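Local coordinates for Xaa-Pro Dipeptidase (Alteromonas macleodii, PDB 2QS8), which probably cleaves dipeptides or releases C-terminal residues from peptides, as a metal-dependent carboxypeptidase of the amidohydrolase superfamily, at residues F107-I121 with A133-A145. Sequence-based numbering, arbitrary orientation.
Sequences FTTVRQVGDSGLVAI and AGPRIFAAGKTIA
Thr-108 O accepts a hydrogen bond from Arg-136 N at 2.6 Å, the first of five backbone bonds that run along the parallel strands 107-112 and 136-139 and on to Ala-140. On one face of the sheet, Thr-109 OG1 sits at the edge of the Arg-136 guanidinium and 3.5 Å from Arg-136 CD. That guanidinium is paired with Asp-382 and Asp-406. Thr-109 CG2, anti to the backbone N (chi1 -62° for OG1), meets the edge of the Phe-138 ring in plane, 3.7 Å from CE1. On the other face, Val-110 CG2 touches Pro-135 CG and Ile-137 CG1. Arg-111 runs off to Glu-254 and Met-68. The ladder closes where Gln-112 O accepts from Ala-140 N.

Beyond the strands, Val-113 lies near the magnesium, and Gly-114 O is hydrogen-bonded to ND1 of His-71, a magnesium ligand. Water 1 accepts from Gly-114 N and lies within bonding distance of Asp-115 OD1 and Gly-141 O. The Asp-115 carboxylate reaches forward to backbone N-H groups that follow it. OD2 takes Gly-117 N at 2.6 Å in an Asx turn and also Val-119 N, while OD1 takes Ala-120 N, so the carboxylate holds the start of helix 119-128. Lys-142 lays its CD 3.8 Å from Asp-115 O, and bends at chi2 (75°) and chi4 to bring NZ to Thr-143 O. Water 2 links NZ, Asp-115 O and Thr-143 N. A leucine in place of Lys-142 would probably leave Thr-143 O without this donor and water 2 less firmly held. Ala-120 CB packs on Ala-139 CB at 3.6 Å, bringing the helix onto the sheet, and Ile-121 CD1 covers Gly-141 CA.

Strand, helix and parallel strand form a beta-alpha-beta unit of the amidohydrolase TIM barrel, with the turn after strand 107-112 beside the magnesium site.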
ATOM      1  N   PHE A 107      34.817  -1.278 -27.486  1.00 26.41           N
ATOM      2  CA  PHE A 107      34.244  -1.323 -26.143  1.00 25.45           C
ATOM      3  C   PHE A 107      33.957  -2.757 -25.715  1.00 25.06           C
ATOM      4  O   PHE A 107      32.985  -3.377 -26.146  1.00 25.30           O
ATOM      5  CB  PHE A 107      32.992  -0.449 -26.065  1.00 24.18           C
ATOM      6  CG  PHE A 107      33.292   1.018 -26.174  1.00 23.26           C
ATOM      7  CD1 PHE A 107      33.620   1.586 -27.401  1.00 23.02           C
ATOM      8  CD2 PHE A 107      33.314   1.822 -25.040  1.00 22.19           C
ATOM      9  CE1 PHE A 107      33.970   2.930 -27.491  1.00 21.47           C
ATOM     10  CE2 PHE A 107      33.662   3.159 -25.126  1.00 21.27           C
ATOM     11  CZ  PHE A 107      33.991   3.716 -26.355  1.00 21.99           C
ATOM     12  N   THR A 108      34.836  -3.265 -24.856  1.00 22.62           N
ATOM     13  CA  THR A 108      34.762  -4.628 -24.352  1.00 20.43           C
ATOM     14  C   THR A 108      33.844  -4.787 -23.141  1.00 20.40           C
ATOM     15  O   THR A 108      33.446  -5.894 -22.791  1.00 20.65           O
ATOM     16  CB  THR A 108      36.183  -5.130 -24.007  1.00 21.24           C
ATOM     17  OG1 THR A 108      36.850  -4.166 -23.179  1.00 19.71           O
ATOM     18  CG2 THR A 108      36.981  -5.364 -25.290  1.00 20.11           C
ATOM     19  N   THR A 109      33.515  -3.683 -22.492  1.00 19.33           N
ATOM     20  CA  THR A 109      32.625  -3.735 -21.350  1.00 21.43           C
ATOM     21  C   THR A 109      31.670  -2.553 -21.435  1.00 21.31           C
ATOM     22  O   THR A 109      32.090  -1.443 -21.757  1.00 23.70           O
ATOM     23  CB  THR A 109      33.390  -3.658 -19.993  1.00 22.26           C
ATOM     24  OG1 THR A 109      34.268  -4.777 -19.859  1.00 23.06           O
ATOM     25  CG2 THR A 109      32.403  -3.688 -18.823  1.00 21.24           C
ATOM     26  N   VAL A 110      30.389  -2.796 -21.168  1.00 20.09           N
ATOM     27  CA  VAL A 110      29.394  -1.730 -21.186  1.00 18.47           C
ATOM     28  C   VAL A 110      28.402  -1.916 -20.049  1.00 18.61           C
ATOM     29  O   VAL A 110      28.229  -3.017 -19.532  1.00 17.41           O
ATOM     30  CB  VAL A 110      28.583  -1.682 -22.523  1.00 17.35           C
ATOM     31  CG1 VAL A 110      29.510  -1.418 -23.698  1.00 14.71           C
ATOM     32  CG2 VAL A 110      27.828  -2.989 -22.737  1.00 15.77           C
ATOM     33  N   ARG A 111      27.769  -0.818 -19.657  1.00 17.08           N
ATOM     34  CA  ARG A 111      26.752  -0.845 -18.628  1.00 19.16           C
ATOM     35  C   ARG A 111      25.436  -0.437 -19.319  1.00 21.49           C
ATOM     36  O   ARG A 111      25.275   0.728 -19.698  1.00 22.24           O
ATOM     37  CB  ARG A 111      27.086   0.153 -17.504  1.00 19.00           C
ATOM     38  CG  ARG A 111      26.172   0.055 -16.283  1.00 19.75           C
ATOM     39  CD  ARG A 111      26.487   1.102 -15.196  1.00 19.75           C
ATOM     40  NE  ARG A 111      26.268   2.466 -15.667  1.00 20.44           N
ATOM     41  CZ  ARG A 111      26.183   3.529 -14.881  1.00 20.44           C
ATOM     42  NH1 ARG A 111      26.303   3.400 -13.567  1.00 19.75           N
ATOM     43  NH2 ARG A 111      25.940   4.721 -15.406  1.00 21.49           N
ATOM     44  N   GLN A 112      24.526  -1.390 -19.532  1.00 21.44           N
ATOM     45  CA  GLN A 112      23.237  -1.064 -20.141  1.00 21.40           C
ATOM     46  C   GLN A 112      22.329  -0.569 -19.018  1.00 22.06           C
ATOM     47  O   GLN A 112      22.011  -1.309 -18.085  1.00 24.08           O
ATOM     48  CB  GLN A 112      22.585  -2.285 -20.791  1.00 22.44           C
ATOM     49  CG  GLN A 112      21.208  -1.959 -21.364  1.00 23.56           C
ATOM     50  CD  GLN A 112      21.092  -2.275 -22.843  1.00 24.99           C
ATOM     51  OE1 GLN A 112      22.074  -2.203 -23.583  1.00 26.87           O
ATOM     52  NE2 GLN A 112      19.888  -2.608 -23.283  1.00 22.95           N
ATOM     53  N   VAL A 113      21.908   0.678 -19.110  1.00 21.85           N
ATOM     54  CA  VAL A 113      21.063   1.236 -18.084  1.00 21.56           C
ATOM     55  C   VAL A 113      19.638   1.491 -18.551  1.00 22.31           C
ATOM     56  O   VAL A 113      19.149   2.618 -18.458  1.00 21.26           O
ATOM     57  CB  VAL A 113      21.668   2.541 -17.523  1.00 22.61           C
ATOM     58  CG1 VAL A 113      22.900   2.213 -16.673  1.00 23.70           C
ATOM     59  CG2 VAL A 113      22.059   3.458 -18.668  1.00 24.16           C
ATOM     60  N   GLY A 114      18.984   0.437 -19.044  1.00 21.21           N
ATOM     61  CA  GLY A 114      17.603   0.558 -19.481  1.00 21.83           C
ATOM     62  C   GLY A 114      17.158  -0.086 -20.788  1.00 21.13           C
ATOM     63  O   GLY A 114      17.744   0.150 -21.834  1.00 22.08           O
ATOM     64  N   ASP A 115      16.116  -0.911 -20.707  1.00 21.41           N
ATOM     65  CA  ASP A 115      15.499  -1.548 -21.873  1.00 22.21           C
ATOM     66  C   ASP A 115      14.135  -2.028 -21.395  1.00 23.09           C
ATOM     67  O   ASP A 115      13.822  -1.864 -20.215  1.00 22.87           O
ATOM     68  CB  ASP A 115      16.346  -2.708 -22.445  1.00 21.95           C
ATOM     69  CG  ASP A 115      16.588  -3.834 -21.452  1.00 25.40           C
ATOM     70  OD1 ASP A 115      17.763  -4.040 -21.074  1.00 27.67           O
ATOM     71  OD2 ASP A 115      15.621  -4.523 -21.066  1.00 25.56           O
ATOM     72  N   SER A 116      13.325  -2.614 -22.276  1.00 20.61           N
ATOM     73  CA  SER A 116      11.988  -3.045 -21.867  1.00 20.57           C
ATOM     74  C   SER A 116      11.966  -3.968 -20.642  1.00 20.02           C
ATOM     75  O   SER A 116      10.921  -4.148 -20.022  1.00 19.92           O
ATOM     76  CB  SER A 116      11.233  -3.680 -23.043  1.00 19.86           C
ATOM     77  OG  SER A 116      11.877  -4.842 -23.531  1.00 20.81           O
ATOM     78  N   GLY A 117      13.112  -4.540 -20.287  1.00 21.30           N
ATOM     79  CA  GLY A 117      13.168  -5.389 -19.108  1.00 18.39           C
ATOM     80  C   GLY A 117      14.158  -6.547 -19.081  1.00 20.31           C
ATOM     81  O   GLY A 117      14.930  -6.687 -18.137  1.00 19.97           O
ATOM     82  N   LEU A 118      14.147  -7.380 -20.115  1.00 20.52           N
ATOM     83  CA  LEU A 118      15.007  -8.547 -20.152  1.00 20.84           C
ATOM     84  C   LEU A 118      15.955  -8.608 -21.353  1.00 21.13           C
ATOM     85  O   LEU A 118      16.599  -9.631 -21.590  1.00 22.00           O
ATOM     86  CB  LEU A 118      14.130  -9.806 -20.122  1.00 23.58           C
ATOM     87  CG  LEU A 118      13.732 -10.418 -18.771  1.00 25.12           C
ATOM     88  CD1 LEU A 118      14.989 -10.934 -18.089  1.00 26.21           C
ATOM     89  CD2 LEU A 118      13.048  -9.409 -17.880  1.00 26.32           C
ATOM     90  N   VAL A 119      16.051  -7.519 -22.107  1.00 21.05           N
ATOM     91  CA  VAL A 119      16.920  -7.515 -23.278  1.00 19.92           C
ATOM     92  C   VAL A 119      18.408  -7.643 -22.909  1.00 19.60           C
ATOM     93  O   VAL A 119      19.037  -8.657 -23.210  1.00 19.88           O
ATOM     94  CB  VAL A 119      16.678  -6.255 -24.140  1.00 21.15           C
ATOM     95  CG1 VAL A 119      17.518  -6.317 -25.418  1.00 18.73           C
ATOM     96  CG2 VAL A 119      15.196  -6.156 -24.494  1.00 19.94           C
ATOM     97  N   ALA A 120      18.971  -6.638 -22.257  1.00 18.20           N
ATOM     98  CA  ALA A 120      20.378  -6.706 -21.874  1.00 18.89           C
ATOM     99  C   ALA A 120      20.670  -7.913 -20.953  1.00 21.05           C
ATOM    100  O   ALA A 120      21.719  -8.549 -21.065  1.00 20.46           O
ATOM    101  CB  ALA A 120      20.804  -5.401 -21.183  1.00 17.83           C
ATOM    102  N   ILE A 121      19.750  -8.228 -20.046  1.00 19.37           N
ATOM    103  CA  ILE A 121      19.966  -9.354 -19.152  1.00 20.26           C
ATOM    104  C   ILE A 121      20.117 -10.652 -19.964  1.00 22.36           C
ATOM    105  O   ILE A 121      21.038 -11.438 -19.732  1.00 20.99           O
ATOM    106  CB  ILE A 121      18.806  -9.492 -18.160  1.00 19.22           C
ATOM    107  CG1 ILE A 121      18.877  -8.355 -17.131  1.00 19.48           C
ATOM    108  CG2 ILE A 121      18.826 -10.865 -17.509  1.00 18.47           C
ATOM    109  CD1 ILE A 121      17.607  -8.162 -16.340  1.00 20.80           C
ATOM    110  N   ALA A 133      29.225 -13.564 -29.704  1.00 26.58           N
ATOM    111  CA  ALA A 133      30.224 -12.586 -29.319  1.00 26.18           C
ATOM    112  C   ALA A 133      29.608 -11.238 -28.940  1.00 27.02           C
ATOM    113  O   ALA A 133      28.571 -10.832 -29.473  1.00 28.46           O
ATOM    114  CB  ALA A 133      31.214 -12.409 -30.443  1.00 24.78           C
ATOM    115  N   GLY A 134      30.266 -10.558 -28.011  1.00 27.40           N
ATOM    116  CA  GLY A 134      29.800  -9.264 -27.543  1.00 25.94           C
ATOM    117  C   GLY A 134      30.650  -8.777 -26.381  1.00 26.37           C
ATOM    118  O   GLY A 134      31.586  -9.450 -25.961  1.00 25.50           O
ATOM    119  N   PRO A 135      30.343  -7.599 -25.835  1.00 24.80           N
ATOM    120  CA  PRO A 135      31.115  -7.068 -24.713  1.00 25.24           C
ATOM    121  C   PRO A 135      30.636  -7.668 -23.398  1.00 24.89           C
ATOM    122  O   PRO A 135      29.666  -8.423 -23.370  1.00 24.07           O
ATOM    123  CB  PRO A 135      30.828  -5.580 -24.797  1.00 24.71           C
ATOM    124  CG  PRO A 135      29.358  -5.583 -25.166  1.00 24.15           C
ATOM    125  CD  PRO A 135      29.270  -6.667 -26.228  1.00 24.53           C
ATOM    126  N   ARG A 136      31.333  -7.354 -22.313  1.00 25.92           N
ATOM    127  CA  ARG A 136      30.917  -7.823 -20.996  1.00 27.36           C
ATOM    128  C   ARG A 136      29.774  -6.865 -20.663  1.00 26.19           C
ATOM    129  O   ARG A 136      29.965  -5.647 -20.670  1.00 27.67           O
ATOM    130  CB  ARG A 136      32.039  -7.663 -19.968  1.00 27.12           C
ATOM    131  CG  ARG A 136      33.234  -8.573 -20.187  1.00 30.74           C
ATOM    132  CD  ARG A 136      34.388  -8.210 -19.248  1.00 31.88           C
ATOM    133  NE  ARG A 136      35.622  -8.875 -19.657  1.00 34.69           N
ATOM    134  CZ  ARG A 136      35.890 -10.162 -19.460  1.00 35.39           C
ATOM    135  NH1 ARG A 136      35.015 -10.948 -18.845  1.00 37.89           N
ATOM    136  NH2 ARG A 136      37.027 -10.672 -19.897  1.00 34.62           N
ATOM    137  N   ILE A 137      28.595  -7.406 -20.390  1.00 24.94           N
ATOM    138  CA  ILE A 137      27.449  -6.560 -20.102  1.00 22.70           C
ATOM    139  C   ILE A 137      26.998  -6.571 -18.652  1.00 23.10           C
ATOM    140  O   ILE A 137      26.859  -7.622 -18.040  1.00 23.15           O
ATOM    141  CB  ILE A 137      26.232  -6.954 -20.969  1.00 22.57           C
ATOM    142  CG1 ILE A 137      26.577  -6.826 -22.460  1.00 23.01           C
ATOM    143  CG2 ILE A 137      25.032  -6.070 -20.611  1.00 20.46           C
ATOM    144  CD1 ILE A 137      25.427  -7.224 -23.391  1.00 19.57           C
ATOM    145  N   PHE A 138      26.775  -5.381 -18.113  1.00 22.63           N
ATOM    146  CA  PHE A 138      26.277  -5.212 -16.763  1.00 23.02           C
ATOM    147  C   PHE A 138      24.976  -4.442 -16.967  1.00 21.67           C
ATOM    148  O   PHE A 138      24.968  -3.276 -17.385  1.00 19.62           O
ATOM    149  CB  PHE A 138      27.290  -4.459 -15.916  1.00 23.60           C
ATOM    150  CG  PHE A 138      28.549  -5.241 -15.672  1.00 25.97           C
ATOM    151  CD1 PHE A 138      29.648  -5.096 -16.502  1.00 24.88           C
ATOM    152  CD2 PHE A 138      28.624  -6.156 -14.621  1.00 27.68           C
ATOM    153  CE1 PHE A 138      30.802  -5.844 -16.294  1.00 26.04           C
ATOM    154  CE2 PHE A 138      29.787  -6.910 -14.405  1.00 27.67           C
ATOM    155  CZ  PHE A 138      30.871  -6.748 -15.245  1.00 26.19           C
ATOM    156  N   ALA A 139      23.871  -5.123 -16.685  1.00 21.70           N
ATOM    157  CA  ALA A 139      22.551  -4.567 -16.922  1.00 21.29           C
ATOM    158  C   ALA A 139      21.744  -4.147 -15.713  1.00 21.75           C
ATOM    159  O   ALA A 139      21.897  -4.682 -14.615  1.00 23.48           O
ATOM    160  CB  ALA A 139      21.755  -5.548 -17.753  1.00 21.63           C
ATOM    161  N   ALA A 140      20.864  -3.182 -15.940  1.00 19.40           N
ATOM    162  CA  ALA A 140      19.997  -2.666 -14.899  1.00 18.51           C
ATOM    163  C   ALA A 140      18.553  -3.131 -15.137  1.00 17.82           C
ATOM    164  O   ALA A 140      17.676  -2.916 -14.297  1.00 17.35           O
ATOM    165  CB  ALA A 140      20.060  -1.152 -14.887  1.00 18.65           C
ATOM    166  N   GLY A 141      18.324  -3.785 -16.274  1.00 16.66           N
ATOM    167  CA  GLY A 141      16.984  -4.226 -16.600  1.00 17.47           C
ATOM    168  C   GLY A 141      16.059  -3.029 -16.812  1.00 18.56           C
ATOM    169  O   GLY A 141      16.464  -2.008 -17.377  1.00 18.16           O
ATOM    170  N   LYS A 142      14.816  -3.142 -16.354  1.00 19.58           N
ATOM    171  CA  LYS A 142      13.855  -2.059 -16.522  1.00 19.56           C
ATOM    172  C   LYS A 142      14.166  -0.871 -15.625  1.00 19.15           C
ATOM    173  O   LYS A 142      14.326  -1.025 -14.416  1.00 19.33           O
ATOM    174  CB  LYS A 142      12.432  -2.548 -16.223  1.00 19.76           C
ATOM    175  CG  LYS A 142      11.369  -1.441 -16.289  1.00 18.64           C
ATOM    176  CD  LYS A 142      11.028  -1.033 -17.723  1.00 17.83           C
ATOM    177  CE  LYS A 142      10.145   0.208 -17.746  1.00 17.23           C
ATOM    178  NZ  LYS A 142      10.911   1.444 -17.428  1.00 18.96           N
ATOM    179  N   THR A 143      14.265   0.306 -16.229  1.00 18.84           N
ATOM    180  CA  THR A 143      14.531   1.537 -15.481  1.00 19.00           C
ATOM    181  C   THR A 143      13.312   1.784 -14.591  1.00 18.24           C
ATOM    182  O   THR A 143      12.183   1.621 -15.028  1.00 17.33           O
ATOM    183  CB  THR A 143      14.693   2.762 -16.426  1.00 18.39           C
ATOM    184  OG1 THR A 143      15.842   2.572 -17.263  1.00 17.91           O
ATOM    185  CG2 THR A 143      14.864   4.042 -15.611  1.00 14.84           C
ATOM    186  N   ILE A 144      13.539   2.169 -13.343  1.00 19.38           N
ATOM    187  CA  ILE A 144      12.430   2.398 -12.439  1.00 19.98           C
ATOM    188  C   ILE A 144      11.999   3.859 -12.431  1.00 19.88           C
ATOM    189  O   ILE A 144      12.829   4.764 -12.376  1.00 20.83           O
ATOM    190  CB  ILE A 144      12.772   1.956 -11.015  1.00 20.91           C
ATOM    191  CG1 ILE A 144      13.109   0.464 -11.005  1.00 19.77           C
ATOM    192  CG2 ILE A 144      11.596   2.262 -10.083  1.00 18.71           C
ATOM    193  CD1 ILE A 144      13.500  -0.077  -9.627  1.00 20.61           C
ATOM    194  N   ALA A 145      10.687   4.065 -12.479  1.00 18.97           N
ATOM    195  CA  ALA A 145      10.116   5.398 -12.498  1.00 16.87           C
ATOM    196  C   ALA A 145       8.833   5.477 -11.681  1.00 15.74           C
ATOM    197  O   ALA A 145       8.269   4.456 -11.269  1.00 14.66           O
ATOM    198  CB  ALA A 145       9.815   5.809 -13.946  1.00 16.73           C
TER
HETATM  199  O   HOH W   1      18.969  -2.469 -18.922  1.00 29.63           O
HETATM  200  O   HOH W   2      13.672   0.931 -18.913  1.00 23.52           O